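Local coordinates for protein prolyl 4-hydroxylase (Phytophthora capsici LT1534, PDB 6IUQ) that probably hydroxylates proline residues, as an iron(II)-dependent oxygenase of the 2-oxoglutarate-dependent family built on a double-stranded beta-helix core, at residues E118-L123 / I229-A234; L214-P219 / Y280-E285; R272-E277 / D324-N329. All coordinates share one frame; numbering follows the deposited sequence.

Contacts 2 and 3 form one continuous region, whereas contact 1 lies across the chain's centre from both. The centres of contacts 2 and 3 are 16 Å apart, and the two touch where L214 CD2 packs 3.9 Å from Y275 CG; both also draw on helix 276-287. Contact 1 is centred 27 Å from contact 2 and 31 Å from contact 3, with nearest atoms about 7 Å and 17 Å apart, respectively. Strands 214-217 and 224-232 are consecutive in the chain. The iron is bound by H215 of contact 2, with H156 and D158, while W230, within the segments of contact 1, hydrogen-bonds to D158.

Contact 1: residues E118-L123 / I229-A234; sequences ELLQAL and IWLDGA
L231 of strand 224-232 inserts its CD1 methyl among three leucines of helix 118-126, and that one atom makes the closest approach in every pair. L120 CD2 and L123 CD1 each lie 3.8 Å from L231 CD1, while L119 offers its branch carbon CG at 4.0 Å instead of a methyl. The L231 CD2 methyl adds a second, slacker touch to L120 CD2 at 4.2 Å. L120 and L123 both set CG opposite the carbonyl carbon and each reaches the strand with one methyl; L119, with CG opposite its backbone N (chi1 -168°), presents the methine. L120's CB does not aim at the strand, and its branch end closes the distance. The axes of the two short segments pass 10.6 Å apart at -45°; the leucine side chains also meet obliquely, by apolar packing. Helix 118-126 thus packs on one face of the six-stranded sheet: L119 also touches C170 on strand 166-173, L120 touches R139 on strand 139-146, and L123 reaches L132 in a loop. Next to L231, W230 hydrogen-bonds through NE1 to the iron ligand D158, while strand 224-232 runs antiparallel between strands 166-173 and 139-146.

Contact 2: residues L214-P219 / Y280-E285; sequences LHRVLP and YESLME. With FE2 (Fe (II) ion), chain C.
R216 reaches from strand 214-217 to helix 276-287 and meets the hydroxyl of S282. Its NH1 donates a hydrogen bond to S282 OG at 3.3 Å, with an N-H...O angle of 154°; the oxygen sits near the guanidinium edge but is tilted 18° out of its plane. The same hydroxyl oxygen also lies 3.3 Å from R216 CD, so it is touched by both the arm and the end of the arginine. R216 gets there by placing CG between its backbone N and carbonyl carbon (chi1 68°) and then running extended from CG to NE, which carries the charged end to the helix. NH2 is held separately by Q187 OE1, on the adjoining strand 186-189, and S282 OG has a weak hydrogen bond with F153 O. One turn further along the helix, E285 crosses P219 at about a right angle: its OE1 lies 3.8 Å from P219 CG and 4.0 Å from P219 CD, a van der Waals contact against the ring. This strand also carries H215, whose NE2 binds the iron at 2.3 Å alongside H156 and D158, the two-histidine, one-carboxylate triad of this family. The helix itself is tied to the F153 region by the C152-C286 disulfide. R216 NH1 and E285 OE2 remain 5.8 Å apart, too far for a salt bridge; the two oxygens named as the arginine's partners here, S282 OG and Q187 OE1, are uncharged, and the E285 carboxylate would probably add only long-range attraction.

Contact 3: residues R272-E277 / D324-N329; sequences RGVYEE and DVRAMN
R326, on the last helix of the chain, lays its guanidinium over one face of the Y275 ring, on its CD2-CE2 side, in the all-helical region that follows the double-stranded beta-helix core. The two planes are 19° apart, nearly parallel, and Y275 CE2 sits over the centre of the guanidinium, 3.4 Å from R326 CZ. Further back along the arginine, CD makes a CH-pi contact over the same ring, 4.2 Å from the centroid and 27° off the ring normal. This is the tight side, and V274 completes it: its CG1 packs 4.1 Å from R326 CD. R326 starts with CG opposite the backbone N and bends at its third torsion, which brings the flat end down along the ring. Y275 links helices 271-274 and 276-287, standing at the N-cap position of the second, and its hydroxyl hydrogen-bonds to L192 N. F189 also meets its ring, so the tyrosine joins this helical layer to a strand of the core.

The polar side is looser. E277, exposed, brings OE1 only to 4.4 Å from R326 NH1, beyond salt-bridge range, and spends its OE2 on a salt bridge with R323. R326 pairs instead through NH2 with E278 OE2. Across the contact, the remaining polar tie is weak: R326 NH1 meets V274 O, in the guanidinium plane, at 3.3 Å but with an N-H...O angle of only 128°.

Contact 1: residues E118-L123 / I229-A234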
ATOM      1  N   GLU A 118      18.224  -4.343  -0.720  1.00 24.49           N
ATOM      2  CA  GLU A 118      18.497  -2.942  -1.052  1.00 24.44           C
ATOM      3  C   GLU A 118      17.450  -2.029  -0.422  1.00 26.16           C
ATOM      4  O   GLU A 118      17.784  -1.014   0.197  1.00 29.53           O
ATOM      5  CB  GLU A 118      18.546  -2.750  -2.567  1.00 25.55           C
ATOM      6  CG  GLU A 118      19.964  -2.855  -3.137  1.00 33.68           C
ATOM      7  CD  GLU A 118      20.594  -4.225  -2.893  1.00 40.86           C
ATOM      8  OE1 GLU A 118      19.884  -5.248  -3.066  1.00 37.21           O
ATOM      9  OE2 GLU A 118      21.793  -4.283  -2.524  1.00 45.06           O
ATOM     10  N   LEU A 119      16.188  -2.427  -0.539  1.00 15.39           N
ATOM     11  CA  LEU A 119      15.094  -1.668   0.020  1.00 24.85           C
ATOM     12  C   LEU A 119      15.221  -1.569   1.534  1.00 26.76           C
ATOM     13  O   LEU A 119      15.139  -0.485   2.097  1.00 24.06           O
ATOM     14  CB  LEU A 119      13.773  -2.316  -0.380  1.00 28.39           C
ATOM     15  CG  LEU A 119      12.451  -1.592  -0.168  1.00 32.46           C
ATOM     16  CD1 LEU A 119      12.529  -0.118  -0.603  1.00 32.14           C
ATOM     17  CD2 LEU A 119      11.405  -2.343  -0.968  1.00 26.30           C
ATOM     18  N   LEU A 120      15.448  -2.710   2.182  1.00 26.08           N
ATOM     19  CA  LEU A 120      15.639  -2.753   3.625  1.00 24.74           C
ATOM     20  C   LEU A 120      16.810  -1.889   4.054  1.00 23.02           C
ATOM     21  O   LEU A 120      16.717  -1.201   5.056  1.00 26.19           O
ATOM     22  CB  LEU A 120      15.848  -4.202   4.099  1.00 27.96           C
ATOM     23  CG  LEU A 120      14.564  -5.005   4.351  1.00 26.31           C
ATOM     24  CD1 LEU A 120      14.848  -6.474   4.582  1.00 26.42           C
ATOM     25  CD2 LEU A 120      13.847  -4.435   5.555  1.00 25.44           C
ATOM     26  N   GLN A 121      17.906  -1.916   3.295  1.00 21.46           N
ATOM     27  CA  GLN A 121      19.097  -1.152   3.660  1.00 25.16           C
ATOM     28  C   GLN A 121      18.834   0.354   3.583  1.00 25.36           C
ATOM     29  O   GLN A 121      19.137   1.077   4.519  1.00 23.36           O
ATOM     30  CB  GLN A 121      20.287  -1.514   2.755  1.00 28.08           C
ATOM     31  CG  GLN A 121      20.978  -2.842   3.054  1.00 27.87           C
ATOM     32  CD  GLN A 121      22.113  -3.159   2.063  1.00 36.44           C
ATOM     33  OE1 GLN A 121      22.963  -2.316   1.769  1.00 34.91           O
ATOM     34  NE2 GLN A 121      22.116  -4.380   1.544  1.00 41.95           N
ATOM     35  N   ALA A 122      18.273   0.823   2.468  1.00 22.39           N
ATOM     36  CA  ALA A 122      18.014   2.252   2.296  1.00 22.20           C
ATOM     37  C   ALA A 122      17.094   2.750   3.373  1.00 24.97           C
ATOM     38  O   ALA A 122      17.399   3.736   4.044  1.00 30.60           O
ATOM     39  CB  ALA A 122      17.429   2.543   0.933  1.00 20.01           C
ATOM     40  N   LEU A 123      15.981   2.051   3.572  1.00 22.12           N
ATOM     41  CA  LEU A 123      15.014   2.481   4.583  1.00 23.68           C
ATOM     42  C   LEU A 123      15.609   2.459   5.991  1.00 23.95           C
ATOM     43  O   LEU A 123      15.409   3.399   6.747  1.00 23.52           O
ATOM     44  CB  LEU A 123      13.743   1.617   4.514  1.00 24.27           C
ATOM     45  CG  LEU A 123      12.919   1.888   3.238  1.00 28.14           C
ATOM     46  CD1 LEU A 123      11.887   0.798   2.966  1.00 28.01           C
ATOM     47  CD2 LEU A 123      12.261   3.288   3.281  1.00 23.58           C
ATOM     48  N   ILE A 229       5.661  -5.899  -1.914  1.00 18.62           N
ATOM     49  CA  ILE A 229       6.564  -6.252  -0.831  1.00 21.62           C
ATOM     50  C   ILE A 229       6.146  -5.502   0.432  1.00 18.54           C
ATOM     51  O   ILE A 229       5.938  -4.279   0.406  1.00 21.88           O
ATOM     52  CB  ILE A 229       8.029  -5.901  -1.168  1.00 23.38           C
ATOM     53  CG1 ILE A 229       8.487  -6.622  -2.434  1.00 26.46           C
ATOM     54  CG2 ILE A 229       8.942  -6.246  -0.016  1.00 21.28           C
ATOM     55  CD1 ILE A 229       9.842  -6.129  -2.958  1.00 27.17           C
ATOM     56  N   TRP A 230       5.976  -6.224   1.523  1.00 16.87           N
ATOM     57  CA  TRP A 230       5.676  -5.596   2.795  1.00 15.75           C
ATOM     58  C   TRP A 230       6.844  -5.771   3.722  1.00 16.12           C
ATOM     59  O   TRP A 230       7.365  -6.867   3.862  1.00 19.83           O
ATOM     60  CB  TRP A 230       4.429  -6.191   3.432  1.00 18.17           C
ATOM     61  CG  TRP A 230       3.151  -5.646   2.901  1.00 18.16           C
ATOM     62  CD1 TRP A 230       2.649  -4.392   3.099  1.00 21.80           C
ATOM     63  CD2 TRP A 230       2.191  -6.345   2.115  1.00 23.94           C
ATOM     64  NE1 TRP A 230       1.439  -4.253   2.459  1.00 19.63           N
ATOM     65  CE2 TRP A 230       1.127  -5.443   1.856  1.00 24.64           C
ATOM     66  CE3 TRP A 230       2.123  -7.648   1.593  1.00 28.47           C
ATOM     67  CZ2 TRP A 230       0.007  -5.798   1.097  1.00 22.20           C
ATOM     68  CZ3 TRP A 230       1.001  -8.003   0.831  1.00 33.54           C
ATOM     69  CH2 TRP A 230      -0.043  -7.074   0.596  1.00 26.08           C
ATOM     70  N   LEU A 231       7.251  -4.686   4.367  1.00 19.20           N
ATOM     71  CA  LEU A 231       8.312  -4.755   5.358  1.00 17.11           C
ATOM     72  C   LEU A 231       7.741  -4.574   6.759  1.00 20.56           C
ATOM     73  O   LEU A 231       7.058  -3.577   7.034  1.00 22.70           O
ATOM     74  CB  LEU A 231       9.374  -3.702   5.039  1.00 15.99           C
ATOM     75  CG  LEU A 231       9.978  -3.881   3.636  1.00 21.67           C
ATOM     76  CD1 LEU A 231      11.134  -2.948   3.406  1.00 24.61           C
ATOM     77  CD2 LEU A 231      10.390  -5.359   3.369  1.00 21.09           C
ATOM     78  N   ASP A 232       7.986  -5.534   7.647  1.00 19.85           N
ATOM     79  CA  ASP A 232       7.455  -5.429   9.016  1.00 25.10           C
ATOM     80  C   ASP A 232       8.282  -4.520   9.924  1.00 23.51           C
ATOM     81  O   ASP A 232       9.483  -4.379   9.750  1.00 26.04           O
ATOM     82  CB  ASP A 232       7.351  -6.801   9.677  1.00 25.86           C
ATOM     83  CG  ASP A 232       6.371  -7.722   8.979  1.00 38.00           C
ATOM     84  OD1 ASP A 232       5.534  -7.259   8.149  1.00 26.19           O
ATOM     85  OD2 ASP A 232       6.437  -8.933   9.285  1.00 40.80           O
ATOM     86  N   GLY A 233       7.622  -3.909  10.905  1.00 23.15           N
ATOM     87  CA  GLY A 233       8.302  -3.089  11.886  1.00 25.69           C
ATOM     88  C   GLY A 233       8.109  -3.668  13.277  1.00 28.19           C
ATOM     89  O   GLY A 233       7.018  -4.140  13.618  1.00 30.14           O
ATOM     90  N   ALA A 234       9.160  -3.629  14.091  1.00 28.08           N
ATOM     91  CA  ALA A 234       9.098  -4.198  15.433  1.00 30.67           C
ATOM     92  C   ALA A 234       8.185  -3.400  16.388  1.00 32.13           C
ATOM     93  O   ALA A 234       7.709  -3.937  17.386  1.00 40.34           O
ATOM     94  CB  ALA A 234      10.510  -4.299  16.017  1.00 26.25           C
TER

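Contact 2: residues L214-P219 / Y280-E285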
ATOM      1  N   LEU A 214      -4.406   5.446   4.413  1.00 15.14           N
ATOM      2  CA  LEU A 214      -5.672   4.912   3.912  1.00 18.30           C
ATOM      3  C   LEU A 214      -5.612   4.839   2.389  1.00 15.72           C
ATOM      4  O   LEU A 214      -5.079   5.750   1.738  1.00 18.35           O
ATOM      5  CB  LEU A 214      -6.860   5.780   4.382  1.00 17.55           C
ATOM      6  CG  LEU A 214      -8.255   5.310   3.942  1.00 17.04           C
ATOM      7  CD1 LEU A 214      -8.657   4.032   4.664  1.00 13.63           C
ATOM      8  CD2 LEU A 214      -9.313   6.394   4.128  1.00 12.50           C
ATOM      9  N   HIS A 215      -6.120   3.757   1.806  1.00 13.91           N
ATOM     10  CA  HIS A 215      -6.113   3.639   0.340  1.00 15.46           C
ATOM     11  C   HIS A 215      -7.149   2.647  -0.142  1.00 14.40           C
ATOM     12  O   HIS A 215      -7.764   1.940   0.646  1.00 15.07           O
ATOM     13  CB  HIS A 215      -4.730   3.222  -0.187  1.00 10.01           C
ATOM     14  CG  HIS A 215      -4.273   1.882   0.301  1.00 15.02           C
ATOM     15  ND1 HIS A 215      -3.799   1.679   1.578  1.00 12.92           N
ATOM     16  CD2 HIS A 215      -4.231   0.676  -0.314  1.00 10.21           C
ATOM     17  CE1 HIS A 215      -3.464   0.409   1.724  1.00 11.85           C
ATOM     18  NE2 HIS A 215      -3.731  -0.229   0.594  1.00 18.43           N
ATOM     19  N   ARG A 216      -7.355   2.638  -1.450  1.00 17.24           N
ATOM     20  CA  ARG A 216      -8.153   1.625  -2.111  1.00 16.28           C
ATOM     21  C   ARG A 216      -7.627   1.505  -3.522  1.00 21.82           C
ATOM     22  O   ARG A 216      -6.912   2.390  -4.026  1.00 19.66           O
ATOM     23  CB  ARG A 216      -9.649   1.989  -2.120  1.00 21.55           C
ATOM     24  CG  ARG A 216      -9.992   3.201  -3.011  1.00 19.18           C
ATOM     25  CD  ARG A 216     -11.471   3.571  -2.940  1.00 24.46           C
ATOM     26  NE  ARG A 216     -11.746   4.891  -3.543  1.00 31.60           N
ATOM     27  CZ  ARG A 216     -12.902   5.552  -3.433  1.00 29.34           C
ATOM     28  NH1 ARG A 216     -13.928   5.038  -2.742  1.00 26.63           N
ATOM     29  NH2 ARG A 216     -13.038   6.733  -4.015  1.00 26.35           N
ATOM     30  N   VAL A 217      -7.995   0.407  -4.169  1.00 27.99           N
ATOM     31  CA  VAL A 217      -7.683   0.198  -5.567  1.00 19.04           C
ATOM     32  C   VAL A 217      -8.944   0.464  -6.397  1.00 26.02           C
ATOM     33  O   VAL A 217     -10.023  -0.001  -6.052  1.00 26.29           O
ATOM     34  CB  VAL A 217      -7.144  -1.234  -5.782  1.00 26.97           C
ATOM     35  CG1 VAL A 217      -6.958  -1.532  -7.241  1.00 28.91           C
ATOM     36  CG2 VAL A 217      -5.810  -1.429  -5.024  1.00 16.04           C
ATOM     37  N   LEU A 218      -8.817   1.237  -7.475  1.00 26.80           N
ATOM     38  CA  LEU A 218      -9.957   1.504  -8.360  1.00 30.03           C
ATOM     39  C   LEU A 218     -10.148   0.333  -9.328  1.00 30.20           C
ATOM     40  O   LEU A 218      -9.210  -0.433  -9.570  1.00 28.11           O
ATOM     41  CB  LEU A 218      -9.766   2.824  -9.123  1.00 22.23           C
ATOM     42  CG  LEU A 218      -9.550   4.017  -8.181  1.00 24.94           C
ATOM     43  CD1 LEU A 218      -9.517   5.325  -8.925  1.00 19.55           C
ATOM     44  CD2 LEU A 218     -10.645   4.049  -7.120  1.00 24.82           C
ATOM     45  N   PRO A 219     -11.380   0.161  -9.844  1.00 36.19           N
ATOM     46  CA  PRO A 219     -11.678  -0.943 -10.766  1.00 29.25           C
ATOM     47  C   PRO A 219     -10.806  -0.900 -12.001  1.00 32.88           C
ATOM     48  O   PRO A 219     -10.548   0.171 -12.550  1.00 32.30           O
ATOM     49  CB  PRO A 219     -13.144  -0.712 -11.149  1.00 32.13           C
ATOM     50  CG  PRO A 219     -13.722   0.084 -10.008  1.00 38.80           C
ATOM     51  CD  PRO A 219     -12.584   0.951  -9.515  1.00 35.57           C
ATOM     52  N   TYR A 280     -18.371   3.723   1.786  1.00 21.21           N
ATOM     53  CA  TYR A 280     -19.671   3.265   1.303  1.00 19.64           C
ATOM     54  C   TYR A 280     -19.668   3.061  -0.216  1.00 20.55           C
ATOM     55  O   TYR A 280     -20.146   2.031  -0.715  1.00 24.31           O
ATOM     56  CB  TYR A 280     -20.778   4.249   1.714  1.00 21.05           C
ATOM     57  CG  TYR A 280     -22.183   3.778   1.372  1.00 20.92           C
ATOM     58  CD1 TYR A 280     -22.878   2.929   2.221  1.00 20.03           C
ATOM     59  CD2 TYR A 280     -22.814   4.191   0.194  1.00 19.44           C
ATOM     60  CE1 TYR A 280     -24.166   2.497   1.919  1.00 20.92           C
ATOM     61  CE2 TYR A 280     -24.102   3.768  -0.117  1.00 23.64           C
ATOM     62  CZ  TYR A 280     -24.767   2.917   0.752  1.00 22.17           C
ATOM     63  OH  TYR A 280     -26.027   2.478   0.446  1.00 17.52           O
ATOM     64  N   GLU A 281     -19.121   4.007  -0.966  1.00 20.58           N
ATOM     65  CA  GLU A 281     -19.074   3.827  -2.418  1.00 22.99           C
ATOM     66  C   GLU A 281     -18.283   2.587  -2.819  1.00 25.12           C
ATOM     67  O   GLU A 281     -18.698   1.852  -3.718  1.00 25.37           O
ATOM     68  CB  GLU A 281     -18.495   5.050  -3.111  1.00 24.34           C
ATOM     69  CG  GLU A 281     -19.141   5.312  -4.473  1.00 35.81           C
ATOM     70  CD  GLU A 281     -20.684   5.414  -4.401  1.00 39.94           C
ATOM     71  OE1 GLU A 281     -21.214   5.967  -3.407  1.00 35.75           O
ATOM     72  OE2 GLU A 281     -21.362   4.948  -5.342  1.00 31.10           O
ATOM     73  N   SER A 282     -17.169   2.323  -2.136  1.00 24.78           N
ATOM     74  CA  SER A 282     -16.414   1.105  -2.432  1.00 23.69           C
ATOM     75  C   SER A 282     -17.288  -0.108  -2.173  1.00 21.50           C
ATOM     76  O   SER A 282     -17.273  -1.047  -2.948  1.00 22.44           O
ATOM     77  CB  SER A 282     -15.129   1.019  -1.607  1.00 23.43           C
ATOM     78  OG  SER A 282     -14.116   1.839  -2.161  1.00 28.97           O
ATOM     79  N   LEU A 283     -18.073  -0.084  -1.100  1.00 20.65           N
ATOM     80  CA  LEU A 283     -18.920  -1.237  -0.801  1.00 22.20           C
ATOM     81  C   LEU A 283     -20.037  -1.399  -1.844  1.00 25.61           C
ATOM     82  O   LEU A 283     -20.483  -2.513  -2.088  1.00 27.42           O
ATOM     83  CB  LEU A 283     -19.509  -1.130   0.611  1.00 19.71           C
ATOM     84  CG  LEU A 283     -18.526  -1.377   1.762  1.00 23.75           C
ATOM     85  CD1 LEU A 283     -18.947  -0.645   3.025  1.00 21.12           C
ATOM     86  CD2 LEU A 283     -18.360  -2.853   2.039  1.00 20.85           C
HETATM   87  N   MSE A 284     -20.477  -0.299  -2.463  1.00 23.11           N
HETATM   88  CA  MSE A 284     -21.462  -0.378  -3.549  1.00 24.92           C
HETATM   89  C   MSE A 284     -20.918  -1.154  -4.754  1.00 27.67           C
HETATM   90  O   MSE A 284     -21.643  -1.946  -5.348  1.00 27.33           O
HETATM   91  CB  MSE A 284     -21.915   1.014  -3.986  1.00 17.09           C
HETATM   92  CG  MSE A 284     -22.749   1.744  -2.939  1.00 27.15           C
HETATM   93 SE   MSE A 284     -24.161   0.616  -2.137  1.00 54.56          SE
HETATM   94  CE  MSE A 284     -23.318  -0.006  -0.471  1.00 22.23           C
ATOM     95  N   GLU A 285     -19.648  -0.931  -5.103  1.00 29.99           N
ATOM     96  CA  GLU A 285     -18.974  -1.703  -6.152  1.00 25.16           C
ATOM     97  C   GLU A 285     -18.893  -3.192  -5.774  1.00 29.35           C
ATOM     98  O   GLU A 285     -19.143  -4.061  -6.604  1.00 34.59           O
ATOM     99  CB  GLU A 285     -17.573  -1.151  -6.417  1.00 30.19           C
ATOM    100  CG  GLU A 285     -17.536   0.226  -7.079  1.00 37.69           C
ATOM    101  CD  GLU A 285     -16.172   0.917  -6.933  1.00 51.14           C
ATOM    102  OE1 GLU A 285     -15.189   0.238  -6.529  1.00 51.49           O
ATOM    103  OE2 GLU A 285     -16.085   2.136  -7.213  1.00 44.06           O
TER
HETATM  104 FE   FE2 C 401      -3.766  -2.531   0.274  1.00 20.00          FE

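Contact 3: residues R272-E277 / D324-N329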
ATOM      1  N   ARG A 272     -13.343   5.465   9.044  1.00 19.11           N
ATOM      2  CA  ARG A 272     -14.615   5.060   8.450  1.00 22.30           C
ATOM      3  C   ARG A 272     -15.635   6.177   8.628  1.00 18.13           C
ATOM      4  O   ARG A 272     -16.431   6.442   7.729  1.00 22.04           O
ATOM      5  CB  ARG A 272     -15.124   3.747   9.053  1.00 21.43           C
ATOM      6  CG  ARG A 272     -16.355   3.194   8.336  1.00 24.93           C
ATOM      7  CD  ARG A 272     -16.749   1.833   8.879  1.00 27.26           C
ATOM      8  NE  ARG A 272     -15.706   0.824   8.680  1.00 24.11           N
ATOM      9  CZ  ARG A 272     -15.605   0.046   7.609  1.00 28.48           C
ATOM     10  NH1 ARG A 272     -16.481   0.153   6.604  1.00 24.49           N
ATOM     11  NH2 ARG A 272     -14.617  -0.840   7.538  1.00 24.95           N
ATOM     12  N   GLY A 273     -15.585   6.857   9.769  1.00 17.80           N
ATOM     13  CA  GLY A 273     -16.387   8.054   9.993  1.00 14.40           C
ATOM     14  C   GLY A 273     -15.987   9.215   9.101  1.00 19.04           C
ATOM     15  O   GLY A 273     -16.811   9.794   8.410  1.00 20.95           O
ATOM     16  N   VAL A 274     -14.705   9.558   9.083  1.00 24.36           N
ATOM     17  CA  VAL A 274     -14.284  10.693   8.273  1.00 20.76           C
ATOM     18  C   VAL A 274     -14.507  10.416   6.779  1.00 20.33           C
ATOM     19  O   VAL A 274     -14.941  11.288   6.035  1.00 25.06           O
ATOM     20  CB  VAL A 274     -12.815  11.052   8.542  1.00 22.19           C
ATOM     21  CG1 VAL A 274     -12.368  12.169   7.617  1.00 18.86           C
ATOM     22  CG2 VAL A 274     -12.616  11.437  10.002  1.00 17.76           C
ATOM     23  N   TYR A 275     -14.260   9.191   6.336  1.00 22.51           N
ATOM     24  CA  TYR A 275     -14.390   8.885   4.913  1.00 21.78           C
ATOM     25  C   TYR A 275     -15.577   7.967   4.604  1.00 24.15           C
ATOM     26  O   TYR A 275     -15.511   7.157   3.687  1.00 27.03           O
ATOM     27  CB  TYR A 275     -13.093   8.246   4.402  1.00 22.96           C
ATOM     28  CG  TYR A 275     -11.928   9.209   4.382  1.00 18.35           C
ATOM     29  CD1 TYR A 275     -11.259   9.551   5.549  1.00 18.71           C
ATOM     30  CD2 TYR A 275     -11.514   9.787   3.201  1.00 21.14           C
ATOM     31  CE1 TYR A 275     -10.205  10.453   5.535  1.00 20.94           C
ATOM     32  CE2 TYR A 275     -10.461  10.674   3.167  1.00 23.92           C
ATOM     33  CZ  TYR A 275      -9.810  11.003   4.339  1.00 21.19           C
ATOM     34  OH  TYR A 275      -8.766  11.884   4.304  1.00 16.98           O
ATOM     35  N   GLU A 276     -16.658   8.098   5.365  1.00 24.04           N
ATOM     36  CA  GLU A 276     -17.858   7.297   5.155  1.00 25.43           C
ATOM     37  C   GLU A 276     -18.292   7.188   3.697  1.00 22.21           C
ATOM     38  O   GLU A 276     -18.592   6.101   3.218  1.00 23.91           O
ATOM     39  CB  GLU A 276     -19.016   7.871   5.974  1.00 28.20           C
ATOM     40  CG  GLU A 276     -20.152   6.883   6.186  1.00 29.83           C
ATOM     41  CD  GLU A 276     -21.391   7.532   6.789  1.00 36.90           C
ATOM     42  OE1 GLU A 276     -21.265   8.426   7.663  1.00 31.51           O
ATOM     43  OE2 GLU A 276     -22.502   7.150   6.361  1.00 37.17           O
ATOM     44  N   GLU A 277     -18.317   8.306   2.986  1.00 22.78           N
ATOM     45  CA  GLU A 277     -18.788   8.306   1.607  1.00 22.78           C
ATOM     46  C   GLU A 277     -17.908   7.403   0.748  1.00 28.65           C
ATOM     47  O   GLU A 277     -18.414   6.584  -0.033  1.00 21.84           O
ATOM     48  CB  GLU A 277     -18.812   9.726   1.031  1.00 28.81           C
ATOM     49  CG  GLU A 277     -19.710  10.711   1.779  1.00 30.15           C
ATOM     50  CD  GLU A 277     -19.159  11.093   3.158  1.00 39.31           C
ATOM     51  OE1 GLU A 277     -17.943  10.900   3.415  1.00 36.67           O
ATOM     52  OE2 GLU A 277     -19.951  11.566   4.000  1.00 43.18           O
ATOM     53  N   ASP A 324     -15.177  18.493   8.501  1.00 29.95           N
ATOM     54  CA  ASP A 324     -15.154  19.912   8.140  1.00 32.10           C
ATOM     55  C   ASP A 324     -13.762  20.403   7.688  1.00 34.41           C
ATOM     56  O   ASP A 324     -13.643  21.189   6.750  1.00 39.05           O
ATOM     57  CB  ASP A 324     -15.642  20.748   9.317  1.00 32.36           C
ATOM     58  CG  ASP A 324     -17.160  20.759   9.435  1.00 41.53           C
ATOM     59  OD1 ASP A 324     -17.830  20.759   8.379  1.00 51.40           O
ATOM     60  OD2 ASP A 324     -17.676  20.763  10.583  1.00 38.20           O
ATOM     61  N   VAL A 325     -12.714  19.947   8.364  1.00 29.80           N
ATOM     62  CA  VAL A 325     -11.347  20.261   7.963  1.00 30.89           C
ATOM     63  C   VAL A 325     -11.059  19.723   6.564  1.00 33.63           C
ATOM     64  O   VAL A 325     -10.452  20.392   5.726  1.00 38.70           O
ATOM     65  CB  VAL A 325     -10.327  19.664   8.940  1.00 26.12           C
ATOM     66  CG1 VAL A 325      -8.926  19.845   8.397  1.00 24.67           C
ATOM     67  CG2 VAL A 325     -10.469  20.301  10.324  1.00 29.75           C
ATOM     68  N   ARG A 326     -11.511  18.502   6.322  1.00 27.45           N
ATOM     69  CA  ARG A 326     -11.362  17.864   5.031  1.00 27.37           C
ATOM     70  C   ARG A 326     -12.048  18.662   3.917  1.00 34.58           C
ATOM     71  O   ARG A 326     -11.472  18.882   2.849  1.00 31.41           O
ATOM     72  CB  ARG A 326     -11.928  16.447   5.096  1.00 24.48           C
ATOM     73  CG  ARG A 326     -11.283  15.502   4.129  1.00 32.95           C
ATOM     74  CD  ARG A 326     -12.016  14.183   4.081  1.00 33.73           C
ATOM     75  NE  ARG A 326     -12.098  13.746   2.692  1.00 38.21           N
ATOM     76  CZ  ARG A 326     -12.953  12.839   2.243  1.00 31.79           C
ATOM     77  NH1 ARG A 326     -13.807  12.260   3.081  1.00 28.49           N
ATOM     78  NH2 ARG A 326     -12.949  12.527   0.955  1.00 28.64           N
ATOM     79  N   ALA A 327     -13.287  19.082   4.172  1.00 33.17           N
ATOM     80  CA  ALA A 327     -14.052  19.868   3.212  1.00 32.77           C
ATOM     81  C   ALA A 327     -13.398  21.224   2.927  1.00 42.86           C
ATOM     82  O   ALA A 327     -13.566  21.767   1.842  1.00 45.86           O
ATOM     83  CB  ALA A 327     -15.467  20.066   3.707  1.00 29.84           C
HETATM   84  N   MSE A 328     -12.665  21.771   3.895  1.00 40.35           N
HETATM   85  CA  MSE A 328     -11.983  23.053   3.692  1.00 46.71           C
HETATM   86  C   MSE A 328     -10.676  22.907   2.909  1.00 49.01           C
HETATM   87  O   MSE A 328     -10.210  23.861   2.296  1.00 55.68           O
HETATM   88  CB  MSE A 328     -11.718  23.746   5.031  1.00 44.77           C
HETATM   89  CG  MSE A 328     -12.906  24.587   5.528  1.00 63.06           C
HETATM   90 SE   MSE A 328     -13.100  24.726   7.479  1.00155.34          SE
HETATM   91  CE  MSE A 328     -14.886  23.943   7.708  1.00 73.63           C
ATOM     92  N   ASN A 329     -10.088  21.716   2.934  1.00 46.23           N
ATOM     93  CA  ASN A 329      -8.949  21.408   2.072  1.00 46.39           C
ATOM     94  C   ASN A 329      -9.433  20.916   0.706  1.00 47.69           C
ATOM     95  O   ASN A 329      -8.640  20.486  -0.126  1.00 56.83           O
ATOM     96  CB  ASN A 329      -8.031  20.361   2.729  1.00 45.05           C
ATOM     97  CG  ASN A 329      -7.621  20.750   4.158  1.00 51.54           C
ATOM     98  OD1 ASN A 329      -7.840  21.891   4.584  1.00 56.00           O
ATOM     99  ND2 ASN A 329      -7.026  19.805   4.900  1.00 36.18           N
TER